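Local coordinates for protein transferrin (Manduca sexta, PDB 6WB6) that binds a single ferric ion together with a carbonate anion and serves as an iron-transport protein of the insect, at residues E18-V23 with T309-L314; S402-V407 with V598-T603. One frame throughout, in Å; residues are numbered along the deposited sequence.

Interactions 1 and 2 lie in different transferrin-like repeats, 18-23 with 309-314 in the first and 402-407 with 598-603 in the second. Their centres are about 38 Å apart, with nearest atoms about 22 Å apart, so neither contact touches the other. Both are small and buried, hiding 126 and 132 Å² respectively, and no hydrogen bond crosses either one. The elements joined differ: interaction 1 sets a thioether against two branched side chains between two helical segments, whereas interaction 2 sets an isoleucine of a helix against a leucine and a peptide oxygen at strand 405-407. Apolar side chains surround both; at the margin of interaction 2, Asp-403 is also engaged by Arg-354, outside the two segments.

Interaction 1 (E18-V23 with T309-L314); sequences EQMLEV and TKVLGL
Met-20 reaches across to Val-311 and Leu-312 with the end of its side chain, and those two residues make up its whole contact with 309-314. Its SD lies 3.6 Å from CG of Leu-312 and 3.8 Å from CD2, so the sulfur rests against the fork of the leucine. The methyl CE takes the neighbouring positions, 3.9 Å from Leu-312 CD2 and 4.0 Å from Val-311 CG1. The methionine runs straight out from its helix, CG opposite the backbone N (chi1 178°) and chi2 likewise extended, then bends at chi3 (89°), which turns CE aside from the line of the chain. The side chains of Met-20 and Leu-312 meet at nearly a right angle. Further out, Leu-7 of strand 5-10 touches both Met-20 and Val-311, while Leu-296 of helix 286-300 and Trp-307 touch both Met-20 and Leu-312. The turn after helix 306-311 is fixed in part by a hydrogen bond between Leu-312 O and Tyr-78 OH. Within the first transferrin-like repeat, the contact thus joins helix 14-21 to the last part of helix 306-311 and the turn that follows it. With no hydrogen bond between the segments, their mutual fit depends on dispersion and on burial of apolar surface.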
# COMPACT_ATOMS: atom_id res chain seq x y z
N GLU A 18 -23.70 12.24 7.87
CA GLU A 18 -25.07 12.71 7.96
C GLU A 18 -25.71 12.22 9.25
O GLU A 18 -26.32 13.00 9.98
CB GLU A 18 -25.86 12.25 6.73
CG GLU A 18 -25.35 12.92 5.43
CD GLU A 18 -25.82 12.21 4.16
OE1 GLU A 18 -26.58 11.23 4.26
OE2 GLU A 18 -25.42 12.64 3.06
N GLN A 19 -25.52 10.94 9.58
CA GLN A 19 -25.97 10.44 10.87
C GLN A 19 -25.37 11.25 12.00
O GLN A 19 -26.03 11.53 13.00
CB GLN A 19 -25.61 8.96 11.03
N MET A 20 -24.09 11.64 11.85
CA MET A 20 -23.47 12.49 12.85
C MET A 20 -24.21 13.82 12.98
O MET A 20 -24.40 14.33 14.09
CB MET A 20 -22.01 12.74 12.50
CG MET A 20 -21.35 13.65 13.50
SD MET A 20 -19.59 13.90 13.24
CE MET A 20 -19.62 15.30 12.12
N LEU A 21 -24.61 14.40 11.86
CA LEU A 21 -25.30 15.67 11.92
C LEU A 21 -26.64 15.56 12.63
O LEU A 21 -27.24 16.59 12.93
CB LEU A 21 -25.51 16.23 10.51
CG LEU A 21 -24.30 16.57 9.63
CD1 LEU A 21 -24.79 17.18 8.34
CD2 LEU A 21 -23.32 17.50 10.31
N GLU A 22 -27.13 14.35 12.87
CA GLU A 22 -28.37 14.13 13.61
C GLU A 22 -28.14 13.89 15.09
O GLU A 22 -29.11 13.86 15.85
CB GLU A 22 -29.14 12.94 13.04
CG GLU A 22 -29.27 12.93 11.51
CD GLU A 22 -30.00 14.14 10.97
OE1 GLU A 22 -30.59 14.89 11.77
OE2 GLU A 22 -29.97 14.34 9.74
N VAL A 23 -26.90 13.70 15.52
CA VAL A 23 -26.58 13.54 16.94
C VAL A 23 -27.02 14.80 17.67
O VAL A 23 -26.55 15.89 17.33
CB VAL A 23 -25.08 13.28 17.14
CG1 VAL A 23 -24.65 13.53 18.59
CG2 VAL A 23 -24.78 11.90 16.76
N THR A 309 -14.77 7.68 14.21
CA THR A 309 -13.45 7.47 13.63
C THR A 309 -13.38 7.86 12.16
O THR A 309 -12.44 8.53 11.75
CB THR A 309 -13.04 6.01 13.78
OG1 THR A 309 -14.01 5.16 13.15
CG2 THR A 309 -12.97 5.62 15.25
N LYS A 310 -14.37 7.48 11.36
CA LYS A 310 -14.30 7.68 9.92
C LYS A 310 -14.54 9.14 9.52
O LYS A 310 -14.03 9.59 8.49
CB LYS A 310 -15.32 6.77 9.24
CG LYS A 310 -14.82 5.37 8.93
CD LYS A 310 -14.59 4.53 10.17
CE LYS A 310 -13.45 3.53 9.96
NZ LYS A 310 -13.25 2.67 11.17
N VAL A 311 -15.31 9.88 10.31
CA VAL A 311 -15.66 11.25 9.99
C VAL A 311 -14.90 12.23 10.86
O VAL A 311 -14.21 13.11 10.35
CB VAL A 311 -17.19 11.47 10.09
CG1 VAL A 311 -17.53 12.88 9.77
CG2 VAL A 311 -17.92 10.54 9.16
N LEU A 312 -14.99 12.08 12.18
CA LEU A 312 -14.34 13.04 13.06
C LEU A 312 -12.86 12.76 13.26
O LEU A 312 -12.14 13.65 13.71
CB LEU A 312 -15.03 13.10 14.42
CG LEU A 312 -16.27 14.00 14.53
CD1 LEU A 312 -16.56 14.26 16.02
CD2 LEU A 312 -16.12 15.32 13.83
N GLY A 313 -12.38 11.58 12.89
CA GLY A 313 -10.98 11.27 13.10
C GLY A 313 -10.62 11.12 14.55
O GLY A 313 -9.52 11.49 14.95
N LEU A 314 -11.56 10.63 15.38
CA LEU A 314 -11.27 10.23 16.75
C LEU A 314 -10.95 8.74 16.75
O LEU A 314 -11.00 8.08 15.72
CB LEU A 314 -12.45 10.50 17.67
CG LEU A 314 -13.02 11.90 17.64
CD1 LEU A 314 -14.44 11.86 18.12
CD2 LEU A 314 -12.17 12.82 18.48

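Interaction 2 (S402-V407 with V598-T603); sequences SDLASV and VSIAHT
This is a buried, mainly apolar contact between a helix and the chain at a strand: Ile-600, on helix 597-611, packs against Asp-403 and Leu-404, beside strand 405-407. The two branches of the isoleucine find different partners. Its CG2 lies 3.7 Å from Leu-404 CD1 and 4.1 Å from Leu-404 CB, whereas CD1 extends to the peptide oxygen of Asp-403, at 3.5 Å. With chi1 at -72°, Ile-600 sets CG2 opposite its backbone N and CG1, which carries CD1, beside it. The side chains of Leu-404 and Ile-600 pass in opposite directions. In the second transferrin-like repeat, which belongs to the periplasmic-binding-protein clan, strand 405-407 pairs antiparallel with 587-590 in a sheet that also holds 422-428 and 638-641, and helix 597-611 follows strand 587-590 in the chain. Val-424 of strand 422-428 also touches Ile-600, and Phe-425 touches Leu-404, so the pair is packed against that sheet. Although the CB of Asp-403 points toward the helix, its carboxylate leads away and forms a salt bridge through OD1 to Arg-354 NH2. Backbone hydrogen bonds between Asp-403 and Arg-354, and between Leu-404 and both Arg-354 and Cys-356, tie these residues to strand 352-357.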
# COMPACT_ATOMS: atom_id res chain seq x y z
N SER A 402 11.99 8.05 -17.79
CA SER A 402 11.16 7.57 -16.71
C SER A 402 11.79 6.29 -16.18
O SER A 402 12.64 5.68 -16.82
CB SER A 402 9.72 7.28 -17.16
OG SER A 402 9.23 8.31 -18.00
N ASP A 403 11.33 5.88 -15.00
CA ASP A 403 11.75 4.62 -14.41
C ASP A 403 10.69 3.54 -14.53
O ASP A 403 11.03 2.36 -14.46
CB ASP A 403 12.10 4.83 -12.94
CG ASP A 403 13.17 5.90 -12.76
OD1 ASP A 403 14.25 5.76 -13.40
OD2 ASP A 403 12.93 6.88 -12.01
N LEU A 404 9.41 3.89 -14.69
CA LEU A 404 8.43 2.85 -14.95
C LEU A 404 7.20 3.44 -15.61
O LEU A 404 6.93 4.63 -15.53
CB LEU A 404 8.01 2.11 -13.66
CG LEU A 404 7.25 2.89 -12.59
CD1 LEU A 404 6.79 1.97 -11.44
CD2 LEU A 404 8.07 4.02 -12.04
N ALA A 405 6.44 2.54 -16.21
CA ALA A 405 5.25 2.87 -16.95
C ALA A 405 4.44 1.60 -17.00
O ALA A 405 4.98 0.50 -16.88
CB ALA A 405 5.59 3.38 -18.36
N SER A 406 3.13 1.77 -17.14
CA SER A 406 2.20 0.66 -17.17
C SER A 406 1.85 0.31 -18.60
O SER A 406 1.95 1.13 -19.52
CB SER A 406 0.91 0.98 -16.39
OG SER A 406 0.26 2.12 -16.93
N VAL A 407 1.38 -0.91 -18.77
CA VAL A 407 0.96 -1.46 -20.04
C VAL A 407 -0.08 -2.52 -19.72
O VAL A 407 -0.02 -3.16 -18.66
CB VAL A 407 2.21 -1.96 -20.81
CG1 VAL A 407 3.07 -2.84 -19.91
CG2 VAL A 407 1.85 -2.67 -22.09
N VAL A 598 13.52 -3.86 -6.84
CA VAL A 598 13.13 -3.53 -5.46
C VAL A 598 12.92 -2.03 -5.31
O VAL A 598 11.87 -1.57 -4.84
CB VAL A 598 14.20 -4.09 -4.49
CG1 VAL A 598 13.99 -3.56 -3.08
CG2 VAL A 598 14.16 -5.63 -4.52
N SER A 599 13.87 -1.23 -5.79
CA SER A 599 13.72 0.21 -5.68
C SER A 599 12.49 0.72 -6.42
O SER A 599 11.85 1.69 -5.98
CB SER A 599 14.98 0.90 -6.20
OG SER A 599 15.99 0.88 -5.21
N ILE A 600 12.10 0.06 -7.52
CA ILE A 600 10.98 0.53 -8.33
C ILE A 600 9.65 0.08 -7.74
O ILE A 600 8.67 0.84 -7.70
CB ILE A 600 11.15 0.03 -9.77
CG1 ILE A 600 12.30 0.81 -10.44
CG2 ILE A 600 9.85 0.16 -10.55
CD1 ILE A 600 12.49 0.49 -11.90
N ALA A 601 9.59 -1.16 -7.31
CA ALA A 601 8.36 -1.68 -6.75
C ALA A 601 8.08 -1.09 -5.37
O ALA A 601 6.93 -1.04 -4.96
CB ALA A 601 8.45 -3.21 -6.64
N HIS A 602 9.11 -0.65 -4.65
CA HIS A 602 8.92 -0.42 -3.23
C HIS A 602 7.81 0.60 -2.98
O HIS A 602 6.83 0.32 -2.27
CB HIS A 602 10.22 0.04 -2.57
CG HIS A 602 10.08 0.24 -1.10
ND1 HIS A 602 9.71 1.45 -0.55
CD2 HIS A 602 10.20 -0.63 -0.07
CE1 HIS A 602 9.64 1.32 0.77
NE2 HIS A 602 9.93 0.07 1.08
N THR A 603 7.95 1.79 -3.53
CA THR A 603 7.00 2.85 -3.18
C THR A 603 5.57 2.52 -3.61
O THR A 603 4.66 2.68 -2.78
CB THR A 603 7.46 4.19 -3.75
OG1 THR A 603 8.54 4.68 -2.94
CG2 THR A 603 6.33 5.24 -3.77